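Local coordinates for p800 reaction center core protein (Heliobacterium modesticaldum, PDB 5V8K) that forms the homodimeric core of a photosynthetic reaction center, holding bacteriochlorophylls in the membrane and binding a 4Fe-4S cluster, at residues Gly461-Ser466 / Ser495-Met500; Phe467-Ala472 / Tyr502-Ile507. All coordinates share one frame; numbering follows the deposited sequence.

Helix 449-459 ends and the chain runs through Gly461-Ser466 and straight on into Phe467-Ala472. It then forms helix 475-488, returns through Ser495-Met500 and enters helix 502-513. Contact 1 closes the excursion between 461-466 and 495-500. Contact 2 closes the one between 467-472 and the first turn of helix 502-513. The two excursions cross along the chain, because the segments alternate. Both have helix 475-488 inside them. The contacts also touch each other, where Asn499 O and Val470 N lie 2.9 Å apart, probably hydrogen-bonded. Both reach the tail of the same bacteriochlorophyll g', so the loop after helix 449-459 and the start of helix 502-513 meet at this pigment.

Contact 1: Gly461-Ser466 / Ser495-Met500; sequences GCWMGS and SPLTNM. With GB0 (Bacteriochlorophyll g'), chain C.
Gly461 and Thr498 meet where a Schellman motif ends helix 449-459, with Gly461 as its C-prime residue. The returning loop grips the carbonyl of that glycine twice. Thr498 N gives a bond of 2.9 Å to Gly461 O, in the carbonyl plane. Thr498 OG1 donates to Gly461 O at 3.0 Å, tilted 30° from that plane. With chi1 at 75°, OG1 sits between the backbone N and the carbonyl carbon of its own residue. From there it also accepts from Met500 N at 3.2 Å, which makes an ST turn. The one hydroxyl therefore ties the helix end to the turn. Gly461 has positive phi, and a CB on it would clash with Pro496 O.

Trp463 points its CB toward the loop, and CB meets Thr498 O at 3.5 Å. Its CG lies anti to the backbone N (chi1 179°), and the indole ring meets Leu497 at the ring edge, CZ3 to CD2 at 4.3 Å. The NE1 end is bonded to Tyr358, and helix 475-488 packs on both side chains. Met464 points the other way and lays CE against the bacteriochlorophyll g' tail, 3.6 Å from C15. Ser495 is bonded through OG to Lys261 and to Ile459 O, near the calcium ligand Asp460. Trp463 N closes the contact on Met500 O at 2.8 Å, from above the carbonyl plane.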
ATOM      1  N   GLY A 461      -2.865  19.909  13.271  1.00 35.84           N
ATOM      2  CA  GLY A 461      -3.311  21.130  12.615  1.00 35.23           C
ATOM      3  C   GLY A 461      -3.704  21.019  11.148  1.00 38.12           C
ATOM      4  O   GLY A 461      -3.801  22.052  10.481  1.00 38.03           O
ATOM      5  N   CYS A 462      -3.903  19.814  10.612  1.00 39.70           N
ATOM      6  CA  CYS A 462      -4.551  19.672   9.308  1.00 41.04           C
ATOM      7  C   CYS A 462      -5.952  20.277   9.297  1.00 42.89           C
ATOM      8  O   CYS A 462      -6.699  20.201  10.279  1.00 40.09           O
ATOM      9  CB  CYS A 462      -4.687  18.215   8.890  1.00 41.89           C
ATOM     10  SG  CYS A 462      -3.189  17.474   8.420  1.00 41.67           S
ATOM     11  N   TRP A 463      -6.311  20.856   8.154  1.00 38.42           N
ATOM     12  CA  TRP A 463      -7.707  21.156   7.861  1.00 36.90           C
ATOM     13  C   TRP A 463      -8.449  19.843   7.610  1.00 38.05           C
ATOM     14  O   TRP A 463      -8.093  19.075   6.707  1.00 37.99           O
ATOM     15  CB  TRP A 463      -7.801  22.084   6.651  1.00 37.38           C
ATOM     16  CG  TRP A 463      -9.208  22.452   6.239  1.00 37.18           C
ATOM     17  CD1 TRP A 463      -9.882  22.035   5.121  1.00 38.84           C
ATOM     18  CD2 TRP A 463     -10.098  23.308   6.942  1.00 39.78           C
ATOM     19  NE1 TRP A 463     -11.121  22.611   5.076  1.00 38.10           N
ATOM     20  CE2 TRP A 463     -11.283  23.397   6.184  1.00 40.50           C
ATOM     21  CE3 TRP A 463     -10.002  24.032   8.132  1.00 41.45           C
ATOM     22  CZ2 TRP A 463     -12.355  24.146   6.584  1.00 41.67           C
ATOM     23  CZ3 TRP A 463     -11.052  24.783   8.518  1.00 42.87           C
ATOM     24  CH2 TRP A 463     -12.228  24.842   7.750  1.00 43.58           C
ATOM     25  N   MET A 464      -9.434  19.539   8.442  1.00 36.83           N
ATOM     26  CA  MET A 464     -10.113  18.263   8.327  1.00 36.15           C
ATOM     27  C   MET A 464     -11.483  18.400   7.649  1.00 35.76           C
ATOM     28  O   MET A 464     -12.257  17.440   7.612  1.00 33.94           O
ATOM     29  CB  MET A 464     -10.192  17.622   9.713  1.00 36.10           C
ATOM     30  CG  MET A 464      -8.789  17.312  10.339  1.00 32.86           C
ATOM     31  SD  MET A 464      -7.793  16.139   9.372  1.00 36.25           S
ATOM     32  CE  MET A 464      -8.606  14.619   9.799  1.00 31.53           C
ATOM     33  N   GLY A 465     -11.773  19.564   7.076  1.00 37.01           N
ATOM     34  CA  GLY A 465     -12.950  19.710   6.246  1.00 36.91           C
ATOM     35  C   GLY A 465     -12.824  19.140   4.851  1.00 40.47           C
ATOM     36  O   GLY A 465     -13.840  19.008   4.161  1.00 39.88           O
ATOM     37  N   SER A 466     -11.621  18.723   4.466  1.00 38.99           N
ATOM     38  CA  SER A 466     -11.276  18.413   3.090  1.00 37.84           C
ATOM     39  C   SER A 466     -10.004  17.579   3.136  1.00 37.36           C
ATOM     40  O   SER A 466      -9.234  17.678   4.089  1.00 35.14           O
ATOM     41  CB  SER A 466     -11.093  19.708   2.268  1.00 37.68           C
ATOM     42  OG  SER A 466     -10.649  19.427   0.947  1.00 42.42           O
ATOM     43  N   SER A 495      -0.465  23.580  17.896  1.00 41.77           N
ATOM     44  CA  SER A 495      -0.506  23.527  16.448  1.00 40.74           C
ATOM     45  C   SER A 495      -1.281  24.728  15.905  1.00 43.52           C
ATOM     46  O   SER A 495      -2.383  25.009  16.393  1.00 45.04           O
ATOM     47  CB  SER A 495      -1.174  22.236  15.952  1.00 38.63           C
ATOM     48  OG  SER A 495      -0.558  21.085  16.487  1.00 40.63           O
ATOM     49  N   PRO A 496      -0.748  25.449  14.929  1.00 46.48           N
ATOM     50  CA  PRO A 496      -1.598  26.333  14.130  1.00 47.94           C
ATOM     51  C   PRO A 496      -2.560  25.524  13.278  1.00 47.84           C
ATOM     52  O   PRO A 496      -2.234  24.438  12.785  1.00 42.89           O
ATOM     53  CB  PRO A 496      -0.605  27.082  13.237  1.00 47.30           C
ATOM     54  CG  PRO A 496       0.679  26.455  13.434  1.00 49.42           C
ATOM     55  CD  PRO A 496       0.545  25.235  14.280  1.00 45.39           C
ATOM     56  N   LEU A 497      -3.757  26.063  13.092  1.00 43.40           N
ATOM     57  CA  LEU A 497      -4.675  25.467  12.128  1.00 41.93           C
ATOM     58  C   LEU A 497      -4.244  25.877  10.720  1.00 41.98           C
ATOM     59  O   LEU A 497      -4.352  27.042  10.351  1.00 44.75           O
ATOM     60  CB  LEU A 497      -6.110  25.898  12.423  1.00 42.64           C
ATOM     61  CG  LEU A 497      -7.135  25.290  11.478  1.00 43.13           C
ATOM     62  CD1 LEU A 497      -7.227  23.813  11.689  1.00 41.72           C
ATOM     63  CD2 LEU A 497      -8.470  25.927  11.738  1.00 42.31           C
ATOM     64  N   THR A 498      -3.720  24.940   9.944  1.00 37.34           N
ATOM     65  CA  THR A 498      -3.418  25.197   8.551  1.00 38.67           C
ATOM     66  C   THR A 498      -4.694  25.049   7.693  1.00 37.75           C
ATOM     67  O   THR A 498      -5.719  24.538   8.126  1.00 36.98           O
ATOM     68  CB  THR A 498      -2.334  24.242   8.027  1.00 39.76           C
ATOM     69  OG1 THR A 498      -2.895  22.939   7.809  1.00 36.65           O
ATOM     70  CG2 THR A 498      -1.114  24.120   8.984  1.00 37.38           C
ATOM     71  N   ASN A 499      -4.609  25.495   6.459  1.00 38.21           N
ATOM     72  CA  ASN A 499      -5.649  25.280   5.471  1.00 40.95           C
ATOM     73  C   ASN A 499      -5.406  24.028   4.643  1.00 39.71           C
ATOM     74  O   ASN A 499      -5.998  23.891   3.565  1.00 40.99           O
ATOM     75  CB  ASN A 499      -5.779  26.500   4.560  1.00 41.87           C
ATOM     76  CG  ASN A 499      -4.577  26.707   3.646  1.00 47.74           C
ATOM     77  OD1 ASN A 499      -3.518  26.122   3.817  1.00 46.01           O
ATOM     78  ND2 ASN A 499      -4.766  27.550   2.639  1.00 52.45           N
ATOM     79  N   MET A 500      -4.580  23.108   5.133  1.00 38.28           N
ATOM     80  CA  MET A 500      -4.153  21.931   4.368  1.00 34.54           C
ATOM     81  C   MET A 500      -4.850  20.672   4.859  1.00 38.25           C
ATOM     82  O   MET A 500      -4.632  20.235   5.992  1.00 37.06           O
ATOM     83  CB  MET A 500      -2.639  21.728   4.442  1.00 39.06           C
ATOM     84  CG  MET A 500      -1.810  22.890   3.880  1.00 42.96           C
ATOM     85  SD  MET A 500      -0.037  22.505   3.904  1.00 41.69           S
ATOM     86  CE  MET A 500       0.291  22.529   5.653  1.00 41.31           C
TER
HETATM   87  C1  GB0 C1001      -3.766   3.821   6.324  1.00 37.76           C
HETATM   88  C2  GB0 C1001      -4.257   5.191   6.685  1.00 35.40           C
HETATM   89  C3  GB0 C1001      -4.140   6.149   5.799  1.00 35.93           C
HETATM   90  C4  GB0 C1001      -3.541   5.911   4.458  1.00 26.34           C
HETATM   91  C5  GB0 C1001      -4.619   7.488   6.181  1.00 36.09           C
HETATM   92  C6  GB0 C1001      -5.613   7.988   5.169  1.00 28.93           C
HETATM   93  NB  GB0 C1001       3.172   6.009  -0.110  1.00 27.87           N
HETATM   94  ND  GB0 C1001       3.419   8.426   3.015  1.00 33.43           N
HETATM   95  C10 GB0 C1001      -7.452  10.956   6.810  1.00 32.65           C
HETATM   96  C11 GB0 C1001      -8.948  11.155   6.687  1.00 39.17           C
HETATM   97  C12 GB0 C1001      -9.260  12.634   6.699  1.00 37.76           C
HETATM   98  C13 GB0 C1001     -10.488  13.055   7.032  1.00 39.13           C
HETATM   99  C14 GB0 C1001     -11.547  12.090   7.436  1.00 38.24           C
HETATM  100  C15 GB0 C1001     -10.876  14.507   6.995  1.00 31.76           C
HETATM  101  C1A GB0 C1001       1.977   5.833   3.926  1.00 35.92           C
HETATM  102  C1B GB0 C1001       2.945   4.697  -0.093  1.00 30.33           C
HETATM  103  C1C GB0 C1001       4.337   8.791  -0.770  1.00 30.64           C
HETATM  104  C1D GB0 C1001       3.927   9.585   3.329  1.00 26.56           C
HETATM  105  C2A GB0 C1001       1.673   4.494   4.563  1.00 35.19           C
HETATM  106  C2B GB0 C1001       3.204   4.208  -1.359  1.00 32.07           C
HETATM  107  C2C GB0 C1001       4.802  10.001  -1.498  1.00 31.01           C
HETATM  108  C2D GB0 C1001       3.827  10.230   4.772  1.00 30.08           C
HETATM  109  C3A GB0 C1001       2.270   3.548   3.545  1.00 27.29           C
HETATM  110  C3B GB0 C1001       3.607   5.246  -2.167  1.00 29.83           C
HETATM  111  C3C GB0 C1001       4.896  10.683  -0.189  1.00 32.89           C
HETATM  112  C3D GB0 C1001       3.120   9.104   5.186  1.00 29.11           C
HETATM  113  C4A GB0 C1001       2.433   4.519   2.413  1.00 30.58           C
HETATM  114  C4B GB0 C1001       3.625   6.370  -1.341  1.00 31.10           C
HETATM  115  C4C GB0 C1001       4.570   9.933   0.927  1.00 29.42           C
HETATM  116  C4D GB0 C1001       2.886   8.066   4.232  1.00 30.46           C
HETATM  117  C7  GB0 C1001      -6.040   9.363   5.595  1.00 34.39           C
HETATM  118  C8  GB0 C1001      -7.079   9.550   6.414  1.00 38.23           C
HETATM  119  C9  GB0 C1001      -7.811   8.376   6.980  1.00 34.18           C
HETATM  120  CAA GB0 C1001       0.185   4.249   4.764  1.00 34.91           C
HETATM  121  CAB GB0 C1001       3.916   5.012  -3.604  1.00 32.80           C
HETATM  122  CAC GB0 C1001       5.312  12.085   0.021  1.00 32.79           C
HETATM  123  CAD GB0 C1001       2.512   8.685   6.452  1.00 28.67           C
HETATM  124  CBA GB0 C1001      -0.063   2.967   5.553  1.00 35.75           C
HETATM  125  CBB GB0 C1001       4.578   5.780  -4.404  1.00 36.14           C
HETATM  126  CBC GB0 C1001       5.708  13.001  -1.114  1.00 33.48           C
HETATM  127  CBD GB0 C1001       1.901   7.331   6.237  1.00 32.64           C
HETATM  128  CED GB0 C1001      -1.246   7.250   8.282  1.00 34.48           C
HETATM  129  CGA GB0 C1001      -1.537   2.773   5.818  1.00 42.01           C
HETATM  130  CGD GB0 C1001       0.453   7.475   6.524  1.00 35.76           C
HETATM  131  CHA GB0 C1001       2.237   6.976   4.832  1.00 28.92           C
HETATM  132  CHB GB0 C1001       2.518   4.020   1.142  1.00 30.21           C
HETATM  133  CHC GB0 C1001       4.072   7.718  -1.751  1.00 28.83           C
HETATM  134  CHD GB0 C1001       4.584  10.411   2.308  1.00 25.02           C
HETATM  135  CMA GB0 C1001       3.650   2.949   3.907  1.00 27.21           C
HETATM  136  CMB GB0 C1001       2.998   2.823  -1.853  1.00 31.51           C
HETATM  137  CMC GB0 C1001       6.150   9.716  -2.169  1.00 33.99           C
HETATM  138  CMD GB0 C1001       4.281  11.485   5.385  1.00 29.63           C
HETATM  139  NA  GB0 C1001       2.616   5.791   2.754  1.00 39.31           N
HETATM  140  NC  GB0 C1001       4.192   8.705   0.542  1.00 33.04           N
HETATM  141  O1A GB0 C1001      -2.147   1.784   5.432  1.00 32.56           O
HETATM  142  O1D GB0 C1001      -0.367   7.984   5.770  1.00 35.05           O
HETATM  143  O2A GB0 C1001      -2.334   3.898   6.275  1.00 42.32           O
HETATM  144  O2D GB0 C1001       0.049   7.000   7.799  1.00 36.17           O
HETATM  145  OBD GB0 C1001       2.473   9.167   7.633  1.00 31.69           O
HETATM  146 MG   GB0 C1001       3.535   7.085   1.568  1.00 34.51          MG

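Contact 2: Phe467-Ala472 / Tyr502-Ile507; sequences FVAVAA and YFSYII. With GB0 (Bacteriochlorophyll g'), chain C.
Tyr502 and Phe467 run alongside each other in the same direction and line the bacteriochlorophyll g' pocket, with the tail across them. From CB of Tyr502, chi1 of 85° puts CG between the backbone N and the carbonyl carbon, and the ring lies with one face on the tail. CD2 meets tail atom C10 at 3.8 Å. CE2 touches Phe467 CD1 at 3.6 Å, and that carbon comes in at the edge of the tyrosine ring. The ring planes stand oblique, at 72°. C7 of the tail lies over one face, near the rim, 3.6 Å from CZ. OH is hydrogen-bonded to a bacteriochlorophyll g. With an alanine here, that pigment would probably lose its hydroxyl partner, and C7 and Phe467 the ring face and edge they meet. Phe467 CE1 goes on to tail atom C13 at 3.5 Å.

Two bonds fix the loop to the helix. Phe503 N binds Phe467 O at 3.0 Å. Ala469 N gives its hydrogen to Ser504 OG at 2.9 Å. The loop thus lies across the N-terminal turn of helix 502-513, with helix 311-344 packed on Phe467 and Phe514 of the second subunit against Val468 and Ser504.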
ATOM      1  N   PHE A 467      -9.776  16.761   2.096  1.00 35.60           N
ATOM      2  CA  PHE A 467      -8.535  16.010   2.028  1.00 36.33           C
ATOM      3  C   PHE A 467      -7.397  16.844   1.422  1.00 38.46           C
ATOM      4  O   PHE A 467      -6.221  16.474   1.576  1.00 40.52           O
ATOM      5  CB  PHE A 467      -8.700  14.695   1.214  1.00 33.12           C
ATOM      6  CG  PHE A 467      -9.757  13.764   1.725  1.00 35.43           C
ATOM      7  CD1 PHE A 467      -9.945  13.580   3.078  1.00 35.06           C
ATOM      8  CD2 PHE A 467     -10.583  13.086   0.833  1.00 32.95           C
ATOM      9  CE1 PHE A 467     -10.914  12.727   3.544  1.00 35.26           C
ATOM     10  CE2 PHE A 467     -11.554  12.227   1.286  1.00 36.65           C
ATOM     11  CZ  PHE A 467     -11.728  12.050   2.654  1.00 36.42           C
ATOM     12  N   VAL A 468      -7.705  17.939   0.731  1.00 35.42           N
ATOM     13  CA  VAL A 468      -6.699  18.827   0.153  1.00 33.70           C
ATOM     14  C   VAL A 468      -6.807  20.205   0.776  1.00 38.02           C
ATOM     15  O   VAL A 468      -7.681  20.443   1.618  1.00 40.05           O
ATOM     16  CB  VAL A 468      -6.825  18.912  -1.376  1.00 38.21           C
ATOM     17  CG1 VAL A 468      -6.597  17.550  -1.980  1.00 31.32           C
ATOM     18  CG2 VAL A 468      -8.169  19.411  -1.769  1.00 34.38           C
ATOM     19  N   ALA A 469      -5.910  21.114   0.379  1.00 37.31           N
ATOM     20  CA  ALA A 469      -5.940  22.489   0.862  1.00 40.01           C
ATOM     21  C   ALA A 469      -7.177  23.222   0.376  1.00 43.41           C
ATOM     22  O   ALA A 469      -7.635  23.027  -0.751  1.00 37.57           O
ATOM     23  CB  ALA A 469      -4.694  23.277   0.417  1.00 35.95           C
ATOM     24  N   VAL A 470      -7.710  24.069   1.263  1.00 42.44           N
ATOM     25  CA  VAL A 470      -8.856  24.911   0.970  1.00 41.22           C
ATOM     26  C   VAL A 470      -8.551  25.820  -0.210  1.00 44.42           C
ATOM     27  O   VAL A 470      -7.542  26.536  -0.216  1.00 46.93           O
ATOM     28  CB  VAL A 470      -9.209  25.750   2.204  1.00 44.99           C
ATOM     29  CG1 VAL A 470     -10.355  26.668   1.903  1.00 44.40           C
ATOM     30  CG2 VAL A 470      -9.552  24.874   3.393  1.00 40.95           C
ATOM     31  N   ALA A 471      -9.463  25.859  -1.182  1.00 43.67           N
ATOM     32  CA  ALA A 471      -9.275  26.705  -2.354  1.00 45.51           C
ATOM     33  C   ALA A 471      -9.769  28.126  -2.089  1.00 45.20           C
ATOM     34  O   ALA A 471     -10.529  28.388  -1.161  1.00 44.13           O
ATOM     35  CB  ALA A 471      -9.992  26.099  -3.558  1.00 43.58           C
ATOM     36  N   ALA A 472      -9.328  29.048  -2.939  1.00 47.06           N
ATOM     37  CA  ALA A 472      -9.602  30.464  -2.708  1.00 49.91           C
ATOM     38  C   ALA A 472     -11.075  30.802  -2.567  1.00 50.13           C
ATOM     39  O   ALA A 472     -11.407  31.604  -1.679  1.00 51.70           O
ATOM     40  CB  ALA A 472      -8.994  31.299  -3.834  1.00 51.16           C
ATOM     41  N   TYR A 502      -5.110  16.543   4.575  1.00 32.73           N
ATOM     42  CA  TYR A 502      -3.988  15.660   4.894  1.00 34.91           C
ATOM     43  C   TYR A 502      -3.079  15.415   3.688  1.00 33.67           C
ATOM     44  O   TYR A 502      -1.859  15.248   3.838  1.00 33.57           O
ATOM     45  CB  TYR A 502      -4.507  14.336   5.450  1.00 33.28           C
ATOM     46  CG  TYR A 502      -4.896  13.293   4.433  1.00 34.20           C
ATOM     47  CD1 TYR A 502      -3.980  12.380   3.973  1.00 31.62           C
ATOM     48  CD2 TYR A 502      -6.209  13.202   3.958  1.00 34.59           C
ATOM     49  CE1 TYR A 502      -4.323  11.425   3.051  1.00 31.22           C
ATOM     50  CE2 TYR A 502      -6.566  12.235   3.028  1.00 35.05           C
ATOM     51  CZ  TYR A 502      -5.619  11.354   2.582  1.00 36.13           C
ATOM     52  OH  TYR A 502      -5.975  10.382   1.662  1.00 36.55           O
ATOM     53  N   PHE A 503      -3.653  15.342   2.496  1.00 32.82           N
ATOM     54  CA  PHE A 503      -2.857  15.084   1.298  1.00 33.82           C
ATOM     55  C   PHE A 503      -1.916  16.261   0.998  1.00 36.44           C
ATOM     56  O   PHE A 503      -0.731  16.066   0.703  1.00 37.86           O
ATOM     57  CB  PHE A 503      -3.816  14.763   0.153  1.00 31.97           C
ATOM     58  CG  PHE A 503      -3.178  14.427  -1.160  1.00 35.68           C
ATOM     59  CD1 PHE A 503      -2.795  15.431  -2.017  1.00 35.23           C
ATOM     60  CD2 PHE A 503      -3.081  13.102  -1.597  1.00 36.50           C
ATOM     61  CE1 PHE A 503      -2.238  15.142  -3.233  1.00 37.57           C
ATOM     62  CE2 PHE A 503      -2.513  12.800  -2.864  1.00 38.06           C
ATOM     63  CZ  PHE A 503      -2.094  13.826  -3.665  1.00 36.55           C
ATOM     64  N   SER A 504      -2.420  17.492   1.113  1.00 34.70           N
ATOM     65  CA  SER A 504      -1.598  18.673   0.914  1.00 34.91           C
ATOM     66  C   SER A 504      -0.585  18.817   2.048  1.00 33.82           C
ATOM     67  O   SER A 504       0.553  19.221   1.825  1.00 34.08           O
ATOM     68  CB  SER A 504      -2.495  19.906   0.830  1.00 34.62           C
ATOM     69  OG  SER A 504      -3.357  19.838  -0.290  1.00 37.84           O
ATOM     70  N   TYR A 505      -1.003  18.471   3.265  1.00 34.19           N
ATOM     71  CA  TYR A 505      -0.130  18.532   4.424  1.00 33.76           C
ATOM     72  C   TYR A 505       1.011  17.532   4.288  1.00 33.59           C
ATOM     73  O   TYR A 505       2.151  17.818   4.683  1.00 34.25           O
ATOM     74  CB  TYR A 505      -0.962  18.314   5.698  1.00 34.64           C
ATOM     75  CG  TYR A 505      -0.303  17.722   6.932  1.00 37.75           C
ATOM     76  CD1 TYR A 505      -0.180  16.358   7.065  1.00 33.65           C
ATOM     77  CD2 TYR A 505       0.081  18.510   8.000  1.00 38.16           C
ATOM     78  CE1 TYR A 505       0.359  15.781   8.196  1.00 36.66           C
ATOM     79  CE2 TYR A 505       0.629  17.965   9.124  1.00 34.68           C
ATOM     80  CZ  TYR A 505       0.774  16.587   9.233  1.00 36.59           C
ATOM     81  OH  TYR A 505       1.329  15.986  10.363  1.00 44.62           O
ATOM     82  N   ILE A 506       0.735  16.376   3.692  1.00 35.00           N
ATOM     83  CA  ILE A 506       1.804  15.405   3.449  1.00 34.07           C
ATOM     84  C   ILE A 506       2.852  16.005   2.525  1.00 34.85           C
ATOM     85  O   ILE A 506       4.045  15.866   2.773  1.00 34.32           O
ATOM     86  CB  ILE A 506       1.245  14.069   2.906  1.00 32.99           C
ATOM     87  CG1 ILE A 506       0.802  13.185   4.069  1.00 34.05           C
ATOM     88  CG2 ILE A 506       2.300  13.302   2.110  1.00 31.14           C
ATOM     89  CD1 ILE A 506       0.037  11.987   3.696  1.00 31.02           C
ATOM     90  N   ILE A 507       2.426  16.716   1.479  1.00 32.11           N
ATOM     91  CA  ILE A 507       3.387  17.327   0.557  1.00 35.24           C
ATOM     92  C   ILE A 507       4.277  18.325   1.300  1.00 38.36           C
ATOM     93  O   ILE A 507       5.500  18.373   1.086  1.00 35.89           O
ATOM     94  CB  ILE A 507       2.674  18.014  -0.625  1.00 34.54           C
ATOM     95  CG1 ILE A 507       2.031  16.968  -1.535  1.00 33.55           C
ATOM     96  CG2 ILE A 507       3.689  18.874  -1.454  1.00 36.14           C
ATOM     97  CD1 ILE A 507       1.149  17.611  -2.656  1.00 34.93           C
TER
HETATM   98  C1  GB0 C1001      -3.766   3.821   6.324  1.00 37.76           C
HETATM   99  C2  GB0 C1001      -4.257   5.191   6.685  1.00 35.40           C
HETATM  100  C3  GB0 C1001      -4.140   6.149   5.799  1.00 35.93           C
HETATM  101  C4  GB0 C1001      -3.541   5.911   4.458  1.00 26.34           C
HETATM  102  C5  GB0 C1001      -4.619   7.488   6.181  1.00 36.09           C
HETATM  103  C6  GB0 C1001      -5.613   7.988   5.169  1.00 28.93           C
HETATM  104  NB  GB0 C1001       3.172   6.009  -0.110  1.00 27.87           N
HETATM  105  ND  GB0 C1001       3.419   8.426   3.015  1.00 33.43           N
HETATM  106  C10 GB0 C1001      -7.452  10.956   6.810  1.00 32.65           C
HETATM  107  C11 GB0 C1001      -8.948  11.155   6.687  1.00 39.17           C
HETATM  108  C12 GB0 C1001      -9.260  12.634   6.699  1.00 37.76           C
HETATM  109  C13 GB0 C1001     -10.488  13.055   7.032  1.00 39.13           C
HETATM  110  C14 GB0 C1001     -11.547  12.090   7.436  1.00 38.24           C
HETATM  111  C15 GB0 C1001     -10.876  14.507   6.995  1.00 31.76           C
HETATM  112  C1A GB0 C1001       1.977   5.833   3.926  1.00 35.92           C
HETATM  113  C1B GB0 C1001       2.945   4.697  -0.093  1.00 30.33           C
HETATM  114  C1C GB0 C1001       4.337   8.791  -0.770  1.00 30.64           C
HETATM  115  C1D GB0 C1001       3.927   9.585   3.329  1.00 26.56           C
HETATM  116  C2A GB0 C1001       1.673   4.494   4.563  1.00 35.19           C
HETATM  117  C2B GB0 C1001       3.204   4.208  -1.359  1.00 32.07           C
HETATM  118  C2C GB0 C1001       4.802  10.001  -1.498  1.00 31.01           C
HETATM  119  C2D GB0 C1001       3.827  10.230   4.772  1.00 30.08           C
HETATM  120  C3A GB0 C1001       2.270   3.548   3.545  1.00 27.29           C
HETATM  121  C3B GB0 C1001       3.607   5.246  -2.167  1.00 29.83           C
HETATM  122  C3C GB0 C1001       4.896  10.683  -0.189  1.00 32.89           C
HETATM  123  C3D GB0 C1001       3.120   9.104   5.186  1.00 29.11           C
HETATM  124  C4A GB0 C1001       2.433   4.519   2.413  1.00 30.58           C
HETATM  125  C4B GB0 C1001       3.625   6.370  -1.341  1.00 31.10           C
HETATM  126  C4C GB0 C1001       4.570   9.933   0.927  1.00 29.42           C
HETATM  127  C4D GB0 C1001       2.886   8.066   4.232  1.00 30.46           C
HETATM  128  C7  GB0 C1001      -6.040   9.363   5.595  1.00 34.39           C
HETATM  129  C8  GB0 C1001      -7.079   9.550   6.414  1.00 38.23           C
HETATM  130  C9  GB0 C1001      -7.811   8.376   6.980  1.00 34.18           C
HETATM  131  CAA GB0 C1001       0.185   4.249   4.764  1.00 34.91           C
HETATM  132  CAB GB0 C1001       3.916   5.012  -3.604  1.00 32.80           C
HETATM  133  CAC GB0 C1001       5.312  12.085   0.021  1.00 32.79           C
HETATM  134  CAD GB0 C1001       2.512   8.685   6.452  1.00 28.67           C
HETATM  135  CBA GB0 C1001      -0.063   2.967   5.553  1.00 35.75           C
HETATM  136  CBB GB0 C1001       4.578   5.780  -4.404  1.00 36.14           C
HETATM  137  CBC GB0 C1001       5.708  13.001  -1.114  1.00 33.48           C
HETATM  138  CBD GB0 C1001       1.901   7.331   6.237  1.00 32.64           C
HETATM  139  CED GB0 C1001      -1.246   7.250   8.282  1.00 34.48           C
HETATM  140  CGA GB0 C1001      -1.537   2.773   5.818  1.00 42.01           C
HETATM  141  CGD GB0 C1001       0.453   7.475   6.524  1.00 35.76           C
HETATM  142  CHA GB0 C1001       2.237   6.976   4.832  1.00 28.92           C
HETATM  143  CHB GB0 C1001       2.518   4.020   1.142  1.00 30.21           C
HETATM  144  CHC GB0 C1001       4.072   7.718  -1.751  1.00 28.83           C
HETATM  145  CHD GB0 C1001       4.584  10.411   2.308  1.00 25.02           C
HETATM  146  CMA GB0 C1001       3.650   2.949   3.907  1.00 27.21           C
HETATM  147  CMB GB0 C1001       2.998   2.823  -1.853  1.00 31.51           C
HETATM  148  CMC GB0 C1001       6.150   9.716  -2.169  1.00 33.99           C
HETATM  149  CMD GB0 C1001       4.281  11.485   5.385  1.00 29.63           C
HETATM  150  NA  GB0 C1001       2.616   5.791   2.754  1.00 39.31           N
HETATM  151  NC  GB0 C1001       4.192   8.705   0.542  1.00 33.04           N
HETATM  152  O1A GB0 C1001      -2.147   1.784   5.432  1.00 32.56           O
HETATM  153  O1D GB0 C1001      -0.367   7.984   5.770  1.00 35.05           O
HETATM  154  O2A GB0 C1001      -2.334   3.898   6.275  1.00 42.32           O
HETATM  155  O2D GB0 C1001       0.049   7.000   7.799  1.00 36.17           O
HETATM  156  OBD GB0 C1001       2.473   9.167   7.633  1.00 31.69           O
HETATM  157 MG   GB0 C1001       3.535   7.085   1.568  1.00 34.51          MG